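Local coordinates for C3-degrading proteinase (CppA protein) (Streptococcus pneumoniae, PDB 3E0R), which probably degrades complement component C3 as a proteinase, and is built from two regions related to the glyoxalase clan, at residues A[65-70]-A[192-197]; A[71-76]-A[186-191]; A[95-100]-A[134-139]. One frame throughout, in Å; residues are numbered along the deposited sequence.

Contact 1. Residues A[65-70]-A[192-197]; sequences TRKVEG and VTWDLS
Thr65 lies against the indole of Trp194 where two loops of CppA run past each other. From CB to tip the threonine is easily followed: Thr65 CB sits 3.6 Å from Trp194 CZ2, and its OG1 branch turns off to hydrogen-bond to Pro61 O. With OG1 beside the backbone N (chi1 -43°), the CG2 methyl stands anti to that N and lies over the ring. The result is a CH-pi contact, Thr65 CG2 lying 3.4 Å from the centroid of the five-membered ring of Trp194 and nearly on its normal. The amide of Arg66 lies over the same face, and NE1 of the indole is bonded to Ala60 O, which helps to fix the rotation of the ring.

The backbones are joined by a single beta bridge, Arg66 with Thr193, an isolated residue pair joining segments of the CppA N-terminal and C-terminal family regions, both of the glyoxalase clan. Arg66 N donates a hydrogen bond to Val192 O at 3.0 Å, and Arg66 O accepts one from Trp194 N, also at 3.0 Å, in a nearly linear approach to the carbonyl. The same oxygen is touched by the CA-H of Thr193.

On the other side of the bridge the extended arginine runs alongside Val192 and Thr193. Thr193 CG2 lies over one guanidinium face, 3.7 Å from Arg66 NH2, while NH2 makes a salt bridge with Asp185. Farther on, Val68 CG2 packs on Thr193 CB at 3.7 Å, and a water accepts from Val68 N and donates to Trp194 O.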
loop_
_atom_site.group_PDB
_atom_site.type_symbol
_atom_site.label_atom_id
_atom_site.label_comp_id
_atom_site.label_asym_id
_atom_site.label_seq_id
_atom_site.Cartn_x
_atom_site.Cartn_y
_atom_site.Cartn_z
ATOM N N THR A 65 -13.779 -15.516 -0.414
ATOM C CA THR A 65 -13.248 -14.348 0.243
ATOM C C THR A 65 -14.383 -13.528 0.851
ATOM O O THR A 65 -15.523 -13.578 0.372
ATOM C CB THR A 65 -12.396 -13.547 -0.790
ATOM O OG1 THR A 65 -11.602 -14.470 -1.545
ATOM C CG2 THR A 65 -11.488 -12.537 -0.114
ATOM N N ARG A 66 -14.079 -12.814 1.930
ATOM C CA ARG A 66 -15.052 -11.929 2.530
ATOM C C ARG A 66 -14.457 -10.626 3.010
ATOM O O ARG A 66 -13.254 -10.435 3.018
ATOM C CB ARG A 66 -15.798 -12.621 3.683
ATOM C CG ARG A 66 -14.934 -12.916 4.871
ATOM C CD ARG A 66 -15.727 -13.220 6.115
ATOM N NE ARG A 66 -14.795 -13.632 7.159
ATOM C CZ ARG A 66 -14.189 -12.817 8.011
ATOM N NH1 ARG A 66 -13.336 -13.318 8.894
ATOM N NH2 ARG A 66 -14.415 -11.507 7.996
ATOM N N LYS A 67 -15.352 -9.728 3.397
ATOM C CA LYS A 67 -15.035 -8.400 3.826
ATOM C C LYS A 67 -14.483 -8.479 5.261
ATOM O O LYS A 67 -14.982 -9.250 6.083
ATOM C CB LYS A 67 -16.323 -7.565 3.773
ATOM C CG LYS A 67 -16.156 -6.120 3.270
ATOM C CD LYS A 67 -16.069 -5.976 1.697
ATOM C CE LYS A 67 -16.675 -4.596 1.153
ATOM N NZ LYS A 67 -15.829 -3.807 0.119
ATOM N N VAL A 68 -13.464 -7.679 5.565
ATOM C CA VAL A 68 -13.016 -7.512 6.969
ATOM C C VAL A 68 -14.157 -6.956 7.850
ATOM O O VAL A 68 -14.960 -6.134 7.420
ATOM C CB VAL A 68 -11.724 -6.614 7.119
ATOM C CG1 VAL A 68 -11.287 -6.501 8.623
ATOM C CG2 VAL A 68 -10.573 -7.129 6.226
ATOM N N GLU A 69 -14.242 -7.481 9.065
ATOM C CA GLU A 69 -15.065 -6.916 10.106
ATOM C C GLU A 69 -14.118 -6.246 11.093
ATOM O O GLU A 69 -13.213 -6.879 11.666
ATOM C CB GLU A 69 -15.889 -7.992 10.839
ATOM C CG GLU A 69 -16.953 -8.679 9.967
ATOM C CD GLU A 69 -18.096 -7.734 9.572
ATOM O OE1 GLU A 69 -18.589 -6.983 10.486
ATOM O OE2 GLU A 69 -18.488 -7.755 8.357
ATOM N N GLY A 70 -14.337 -4.952 11.287
ATOM C CA GLY A 70 -13.511 -4.186 12.204
ATOM C C GLY A 70 -12.335 -3.616 11.462
ATOM O O GLY A 70 -12.374 -3.428 10.261
ATOM N N VAL A 192 -8.558 -15.254 3.734
ATOM C CA VAL A 192 -9.897 -15.189 4.325
ATOM C C VAL A 192 -10.657 -13.896 3.930
ATOM O O VAL A 192 -11.903 -13.950 3.698
ATOM C CB VAL A 192 -9.888 -15.458 5.890
ATOM C CG1 VAL A 192 -11.283 -15.208 6.524
ATOM C CG2 VAL A 192 -9.382 -16.915 6.212
ATOM N N THR A 193 -9.918 -12.785 3.833
ATOM C CA THR A 193 -10.488 -11.435 3.729
ATOM C C THR A 193 -9.830 -10.669 2.606
ATOM O O THR A 193 -8.729 -11.040 2.201
ATOM C CB THR A 193 -10.272 -10.622 5.050
ATOM O OG1 THR A 193 -8.863 -10.598 5.349
ATOM C CG2 THR A 193 -11.102 -11.235 6.265
ATOM N N TRP A 194 -10.484 -9.611 2.115
ATOM C CA TRP A 194 -9.834 -8.583 1.219
ATOM C C TRP A 194 -9.052 -7.580 2.027
ATOM O O TRP A 194 -9.633 -6.717 2.689
ATOM C CB TRP A 194 -10.881 -7.858 0.343
ATOM C CG TRP A 194 -11.522 -8.784 -0.702
ATOM C CD1 TRP A 194 -10.910 -9.320 -1.814
ATOM C CD2 TRP A 194 -12.873 -9.312 -0.701
ATOM N NE1 TRP A 194 -11.787 -10.135 -2.492
ATOM C CE2 TRP A 194 -13.004 -10.122 -1.853
ATOM C CE3 TRP A 194 -13.988 -9.134 0.133
ATOM C CZ2 TRP A 194 -14.182 -10.770 -2.171
ATOM C CZ3 TRP A 194 -15.168 -9.777 -0.185
ATOM C CH2 TRP A 194 -15.255 -10.594 -1.333
ATOM N N ASP A 195 -7.731 -7.695 2.053
ATOM C CA ASP A 195 -6.914 -6.827 2.940
ATOM C C ASP A 195 -5.515 -6.819 2.390
ATOM O O ASP A 195 -5.287 -7.444 1.390
ATOM C CB ASP A 195 -6.880 -7.399 4.372
ATOM C CG ASP A 195 -6.549 -6.335 5.453
ATOM O OD1 ASP A 195 -6.052 -5.206 5.181
ATOM O OD2 ASP A 195 -6.844 -6.660 6.596
ATOM N N LEU A 196 -4.589 -6.159 3.084
ATOM C CA LEU A 196 -3.164 -6.345 2.861
ATOM C C LEU A 196 -2.736 -7.830 3.104
ATOM O O LEU A 196 -2.920 -8.360 4.213
ATOM C CB LEU A 196 -2.355 -5.393 3.798
ATOM C CG LEU A 196 -0.815 -5.533 3.787
ATOM C CD1 LEU A 196 -0.156 -4.902 2.491
ATOM C CD2 LEU A 196 -0.245 -4.968 5.081
ATOM N N SER A 197 -2.176 -8.464 2.072
ATOM C CA SER A 197 -1.866 -9.874 2.115
ATOM C C SER A 197 -0.391 -10.182 1.971
ATOM O O SER A 197 0.054 -11.230 2.416
ATOM C CB SER A 197 -2.606 -10.608 1.031
ATOM O OG SER A 197 -2.217 -10.171 -0.256
HETATM O O HOH W 1 -12.381 -6.251 3.456
#

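Contact 2. Residues A[71-76]-A[186-191]; sequences RKKLAR and LTVDNT
Lys73 reaches across to the loop 186-191 and lays its chain along the backbone of that loop before its ammonium finds a carbonyl. The lysine stands just before strand 74-81 of the seven-stranded mixed sheet. That strand soon carries a classic beta bulge, in which Ala75 and Arg76 both face Glu156 on the neighbouring strand 151-159. The opposing loop leads from strand 176-180, at the edge of the same sheet, to strand 196-203 in the other sheet, so the contact joins one sheet to the connection between the two.

The orientation of the lysine explains most of the contact. Its CG stands anti to the carbonyl carbon (chi1 -63°), and the rest of the chain is extended, which carries it over the Leu186 carbonyl. Lys73 CG lies 3.5 Å from Leu186 O, and Lys73 CE lies 3.6 Å from Leu186 O. The aliphatic part therefore passes the carbonyl of Leu186, and only the tip engages that of Val188, two residues on. Val188 flanks this end of the chain, its CG1 methyl standing 4.1 Å from Lys73 CE.

Leu186 answers in the reverse direction. Its CD2 methyl points back at the chain around Arg71 and Lys72, meeting Arg71 O at 3.6 Å and Lys72 O at 3.6 Å, so a single methyl rests on two successive carbonyl oxygens. His158 of strand 151-159 also touches Leu186, and its ND1 is hydrogen-bonded to Lys72 O.

Two carbonyls grip the buried lysine's ammonium. Asn235 O is one; the other is Val188 O, which Lys73 NZ meets at 2.7 Å, in the carbonyl plane, with a C=O...N angle of 149°.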
loop_
_atom_site.group_PDB
_atom_site.type_symbol
_atom_site.label_atom_id
_atom_site.label_comp_id
_atom_site.label_asym_id
_atom_site.label_seq_id
_atom_site.Cartn_x
_atom_site.Cartn_y
_atom_site.Cartn_z
ATOM N N ARG A 71 -11.293 -3.316 12.219
ATOM C CA ARG A 71 -10.124 -2.686 11.675
ATOM C C ARG A 71 -9.475 -3.644 10.694
ATOM O O ARG A 71 -9.492 -4.896 10.881
ATOM C CB ARG A 71 -9.157 -2.264 12.788
ATOM C CG ARG A 71 -9.403 -0.879 13.268
ATOM C CD ARG A 71 -8.486 -0.477 14.405
ATOM N NE ARG A 71 -8.782 0.891 14.819
ATOM C CZ ARG A 71 -7.998 1.661 15.566
ATOM N NH1 ARG A 71 -6.818 1.231 15.998
ATOM N NH2 ARG A 71 -8.406 2.886 15.878
ATOM N N LYS A 72 -8.912 -3.065 9.642
ATOM C CA LYS A 72 -8.172 -3.871 8.651
ATOM C C LYS A 72 -6.730 -3.836 9.060
ATOM O O LYS A 72 -6.296 -2.912 9.748
ATOM C CB LYS A 72 -8.324 -3.301 7.237
ATOM C CG LYS A 72 -9.715 -3.319 6.656
ATOM C CD LYS A 72 -9.685 -2.908 5.160
ATOM C CE LYS A 72 -9.575 -4.113 4.217
ATOM N NZ LYS A 72 -9.377 -3.746 2.764
ATOM N N LYS A 73 -5.972 -4.830 8.612
ATOM C CA LYS A 73 -4.503 -4.844 8.799
ATOM C C LYS A 73 -3.899 -3.556 8.185
ATOM O O LYS A 73 -3.027 -2.925 8.761
ATOM C CB LYS A 73 -3.915 -6.111 8.192
ATOM C CG LYS A 73 -4.395 -7.386 8.862
ATOM C CD LYS A 73 -3.719 -8.617 8.222
ATOM C CE LYS A 73 -4.534 -9.909 8.399
ATOM N NZ LYS A 73 -3.825 -11.144 7.907
ATOM N N LEU A 74 -4.433 -3.134 7.048
ATOM C CA LEU A 74 -4.068 -1.850 6.450
ATOM C C LEU A 74 -4.914 -0.809 7.135
ATOM O O LEU A 74 -6.116 -0.773 6.946
ATOM C CB LEU A 74 -4.299 -1.808 4.921
ATOM C CG LEU A 74 -3.839 -0.465 4.277
ATOM C CD1 LEU A 74 -2.387 -0.389 4.191
ATOM C CD2 LEU A 74 -4.437 -0.243 2.926
ATOM N N ALA A 75 -4.286 0.005 7.966
ATOM C CA ALA A 75 -4.924 1.144 8.598
ATOM C C ALA A 75 -5.110 2.255 7.530
ATOM O O ALA A 75 -6.240 2.638 7.248
ATOM C CB ALA A 75 -4.101 1.624 9.823
ATOM N N ARG A 76 -4.023 2.704 6.903
ATOM C CA ARG A 76 -4.092 3.650 5.772
ATOM C C ARG A 76 -2.943 3.433 4.784
ATOM O O ARG A 76 -1.847 3.186 5.206
ATOM C CB ARG A 76 -3.979 5.091 6.259
ATOM C CG ARG A 76 -5.259 5.765 6.724
ATOM C CD ARG A 76 -5.146 7.290 6.624
ATOM N NE ARG A 76 -4.003 7.761 7.397
ATOM C CZ ARG A 76 -3.753 9.046 7.709
ATOM N NH1 ARG A 76 -4.531 10.030 7.305
ATOM N NH2 ARG A 76 -2.691 9.355 8.427
ATOM N N LEU A 186 -7.461 -9.014 12.352
ATOM C CA LEU A 186 -6.132 -8.396 12.302
ATOM C C LEU A 186 -5.003 -9.398 12.172
ATOM O O LEU A 186 -3.878 -9.026 11.856
ATOM C CB LEU A 186 -5.902 -7.539 13.558
ATOM C CG LEU A 186 -6.579 -6.181 13.649
ATOM C CD1 LEU A 186 -6.179 -5.493 14.983
ATOM C CD2 LEU A 186 -6.224 -5.373 12.409
ATOM N N THR A 187 -5.283 -10.668 12.470
ATOM C CA THR A 187 -4.318 -11.768 12.250
ATOM C C THR A 187 -4.860 -12.951 11.401
ATOM O O THR A 187 -4.222 -14.011 11.314
ATOM C CB THR A 187 -3.781 -12.284 13.588
ATOM O OG1 THR A 187 -4.794 -13.051 14.249
ATOM C CG2 THR A 187 -3.331 -11.104 14.488
ATOM N N VAL A 188 -5.984 -12.747 10.717
ATOM C CA VAL A 188 -6.632 -13.803 9.923
ATOM C C VAL A 188 -5.721 -14.308 8.762
ATOM O O VAL A 188 -4.979 -13.539 8.137
ATOM C CB VAL A 188 -8.030 -13.288 9.378
ATOM C CG1 VAL A 188 -7.863 -12.315 8.228
ATOM C CG2 VAL A 188 -8.910 -14.394 8.950
ATOM N N ASP A 189 -5.775 -15.599 8.455
ATOM C CA ASP A 189 -5.107 -16.084 7.260
ATOM C C ASP A 189 -5.481 -15.219 6.011
ATOM O O ASP A 189 -6.648 -14.836 5.831
ATOM C CB ASP A 189 -5.441 -17.555 7.020
ATOM C CG ASP A 189 -4.672 -18.133 5.859
ATOM O OD1 ASP A 189 -3.502 -17.720 5.657
ATOM O OD2 ASP A 189 -5.214 -19.013 5.160
ATOM N N ASN A 190 -4.489 -14.938 5.164
ATOM C CA ASN A 190 -4.637 -13.912 4.142
ATOM C C ASN A 190 -5.538 -14.249 2.969
ATOM O O ASN A 190 -5.836 -13.380 2.134
ATOM C CB ASN A 190 -3.272 -13.387 3.657
ATOM C CG ASN A 190 -2.498 -14.359 2.791
ATOM O OD1 ASN A 190 -1.770 -13.923 1.921
ATOM N ND2 ASN A 190 -2.568 -15.638 3.073
ATOM N N THR A 191 -5.972 -15.505 2.917
ATOM C CA THR A 191 -6.977 -15.955 1.979
ATOM C C THR A 191 -8.401 -15.627 2.465
ATOM O O THR A 191 -9.350 -15.732 1.690
ATOM C CB THR A 191 -6.896 -17.472 1.846
ATOM O OG1 THR A 191 -7.012 -18.032 3.156
ATOM C CG2 THR A 191 -5.575 -17.897 1.247
#

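Contact 3. Residues A[95-100]-A[134-139]; sequences DSIHRL and GEKPEF
Leu100 and Pro137 meet tip to tip, and this apolar touch is the tightest part of a contact built from hydrocarbon, with a lysine laid across it. Leu100 CD2 comes within 3.4 Å of Pro137 CD, closer than carbons usually pack. The two methyls of Leu100 divide the work. With CG anti to the backbone N (chi1 -173°), the side chain is directed at the loop 134-139, and CD2 serves both Pro137 and the lysine before it, while Leu100 CD1 turns to Phe139, 4.2 Å from CZ of the ring. Leucine and phenylalanine arrive from opposite directions, and the methyl approaches the ring obliquely.

A second set of apolar contacts comes from the aliphatic stem of Lys136. Fully extended, it crosses the leucine side chain at about a right angle, with Lys136 CG 3.8 Å from Leu100 CD2. Farther out, Lys136 CE passes Ile97 CD1 at 4.1 Å, and the two side chains cross at a slant. A charged residue at the surface thus lends its methylene groups to bridge Leu100 and Ile97.

Polar and electrostatic terms are slight. Lys136 NZ ends 3.6 Å from Asp95 O, a proximity too long to count as a hydrogen bond, and Asp95 OD1 is 5.7 Å from Lys136 NZ, so any attraction between these opposite charges is probably modest.

The contact lies at the edge of the seven-stranded mixed sheet. Strand 99-102, through Leu100, and the loop leading into it, through Asp95 and Ile97, supply one side; the strand is next to the outermost strand 131-132, and the loop following 131-132 supplies the other. Helix 84-91 packs against both through Leu91, whose neighbours include Ile97, Leu100 and Phe139, while Tyr107 meets Phe139 edge-to-face.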
loop_
_atom_site.group_PDB
_atom_site.type_symbol
_atom_site.label_atom_id
_atom_site.label_comp_id
_atom_site.label_asym_id
_atom_site.label_seq_id
_atom_site.Cartn_x
_atom_site.Cartn_y
_atom_site.Cartn_z
ATOM N N ASP A 95 -15.621 13.548 -8.251
ATOM C CA ASP A 95 -16.691 14.024 -7.380
ATOM C C ASP A 95 -16.610 13.457 -5.944
ATOM O O ASP A 95 -17.173 14.059 -5.037
ATOM C CB ASP A 95 -18.067 13.742 -8.034
ATOM C CG ASP A 95 -18.230 14.453 -9.397
ATOM O OD1 ASP A 95 -17.577 15.501 -9.580
ATOM O OD2 ASP A 95 -18.989 13.984 -10.291
ATOM N N SER A 96 -15.865 12.366 -5.717
ATOM C CA SER A 96 -16.155 11.455 -4.570
ATOM C C SER A 96 -15.139 11.284 -3.435
ATOM O O SER A 96 -15.082 10.211 -2.783
ATOM C CB SER A 96 -16.480 10.052 -5.113
ATOM O OG SER A 96 -17.298 9.341 -4.190
ATOM N N ILE A 97 -14.360 12.318 -3.147
ATOM C CA ILE A 97 -13.356 12.206 -2.081
ATOM C C ILE A 97 -14.057 12.012 -0.712
ATOM O O ILE A 97 -15.228 12.332 -0.551
ATOM C CB ILE A 97 -12.340 13.379 -2.131
ATOM C CG1 ILE A 97 -12.940 14.677 -1.564
ATOM C CG2 ILE A 97 -11.856 13.578 -3.584
ATOM C CD1 ILE A 97 -11.945 15.832 -1.523
ATOM N N HIS A 98 -13.357 11.416 0.251
ATOM C CA HIS A 98 -13.919 11.227 1.606
ATOM C C HIS A 98 -13.690 12.479 2.465
ATOM O O HIS A 98 -14.534 12.826 3.248
ATOM C CB HIS A 98 -13.317 9.997 2.302
ATOM C CG HIS A 98 -13.859 9.750 3.686
ATOM N ND1 HIS A 98 -15.134 9.258 3.918
ATOM C CD2 HIS A 98 -13.290 9.903 4.904
ATOM C CE1 HIS A 98 -15.328 9.135 5.218
ATOM N NE2 HIS A 98 -14.231 9.527 5.840
ATOM N N ARG A 99 -12.541 13.141 2.312
ATOM C CA ARG A 99 -12.162 14.284 3.162
ATOM C C ARG A 99 -11.012 15.046 2.536
ATOM O O ARG A 99 -10.123 14.430 1.917
ATOM C CB ARG A 99 -11.717 13.755 4.501
ATOM C CG ARG A 99 -11.839 14.728 5.619
ATOM C CD ARG A 99 -11.466 14.009 6.928
ATOM N NE ARG A 99 -12.368 12.908 7.243
ATOM C CZ ARG A 99 -13.504 13.039 7.900
ATOM N NH1 ARG A 99 -13.900 14.230 8.322
ATOM N NH2 ARG A 99 -14.246 11.976 8.132
ATOM N N LEU A 100 -11.023 16.360 2.692
ATOM C CA LEU A 100 -10.064 17.256 2.068
ATOM C C LEU A 100 -9.233 17.901 3.146
ATOM O O LEU A 100 -9.744 18.239 4.207
ATOM C CB LEU A 100 -10.797 18.331 1.243
ATOM C CG LEU A 100 -10.058 19.333 0.326
ATOM C CD1 LEU A 100 -9.150 18.688 -0.779
ATOM C CD2 LEU A 100 -11.106 20.266 -0.314
ATOM N N GLY A 134 -13.081 22.369 5.451
ATOM C CA GLY A 134 -14.513 22.057 5.484
ATOM C C GLY A 134 -15.196 22.269 4.142
ATOM O O GLY A 134 -15.690 21.322 3.518
ATOM N N GLU A 135 -15.212 23.513 3.681
ATOM C CA GLU A 135 -15.904 23.838 2.447
ATOM C C GLU A 135 -15.010 23.544 1.239
ATOM O O GLU A 135 -13.977 24.189 1.049
ATOM C CB GLU A 135 -16.337 25.295 2.477
ATOM C CG GLU A 135 -17.245 25.621 3.660
ATOM C CD GLU A 135 -17.338 27.104 3.920
ATOM O OE1 GLU A 135 -16.951 27.874 3.019
ATOM O OE2 GLU A 135 -17.799 27.502 5.017
ATOM N N LYS A 136 -15.409 22.555 0.439
ATOM C CA LYS A 136 -14.622 22.127 -0.726
ATOM C C LYS A 136 -14.524 23.298 -1.716
ATOM O O LYS A 136 -15.535 23.962 -1.975
ATOM C CB LYS A 136 -15.269 20.894 -1.396
ATOM C CG LYS A 136 -14.330 20.033 -2.275
ATOM C CD LYS A 136 -15.045 18.761 -2.837
ATOM C CE LYS A 136 -14.273 18.080 -3.996
ATOM N NZ LYS A 136 -15.050 16.964 -4.643
ATOM N N PRO A 137 -13.307 23.606 -2.210
ATOM C CA PRO A 137 -13.204 24.542 -3.318
ATOM C C PRO A 137 -13.378 23.866 -4.670
ATOM O O PRO A 137 -13.529 22.642 -4.755
ATOM C CB PRO A 137 -11.783 25.105 -3.191
ATOM C CG PRO A 137 -11.042 24.167 -2.353
ATOM C CD PRO A 137 -11.984 23.164 -1.753
ATOM N N GLU A 138 -13.379 24.687 -5.712
ATOM C CA GLU A 138 -13.355 24.224 -7.088
ATOM C C GLU A 138 -11.899 24.268 -7.517
ATOM O O GLU A 138 -11.180 25.212 -7.175
ATOM C CB GLU A 138 -14.207 25.132 -7.980
ATOM C CG GLU A 138 -15.639 25.363 -7.472
ATOM C CD GLU A 138 -16.397 26.377 -8.303
ATOM O OE1 GLU A 138 -15.900 26.734 -9.391
ATOM O OE2 GLU A 138 -17.492 26.821 -7.885
ATOM N N PHE A 139 -11.469 23.241 -8.250
ATOM C CA PHE A 139 -10.065 23.090 -8.650
ATOM C C PHE A 139 -9.874 23.218 -10.166
ATOM O O PHE A 139 -10.552 22.544 -10.948
ATOM C CB PHE A 139 -9.514 21.749 -8.149
ATOM C CG PHE A 139 -9.381 21.671 -6.644
ATOM C CD1 PHE A 139 -8.283 22.238 -6.002
ATOM C CD2 PHE A 139 -10.358 21.039 -5.873
ATOM C CE1 PHE A 139 -8.157 22.177 -4.622
ATOM C CE2 PHE A 139 -10.238 20.966 -4.488
ATOM C CZ PHE A 139 -9.133 21.532 -3.862
#

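In the fold
From the N terminus, the chain first offers 65-70 and then, directly after it, 71-76, leading into strand 74-81. Next comes 95-100, whose partner 134-139 follows 34 residues later, so contact 3 closes the shortest loop, within the seven-stranded sheet. Only after strands 151-159 and 176-180 does the chain return to close contact 2 at 186-191 and contact 1 at 192-197. The three loops are nested, contact 3 inside contact 2 inside contact 1, and none cross. Contacts 1 and 2 touch, Asp195 reaching Lys73 and Leu74, and together tie the start of strand 74-81 to strand 196-203 of the eight-stranded sheet. Contact 3 stands apart, its centre about 28 Å from that of contact 1.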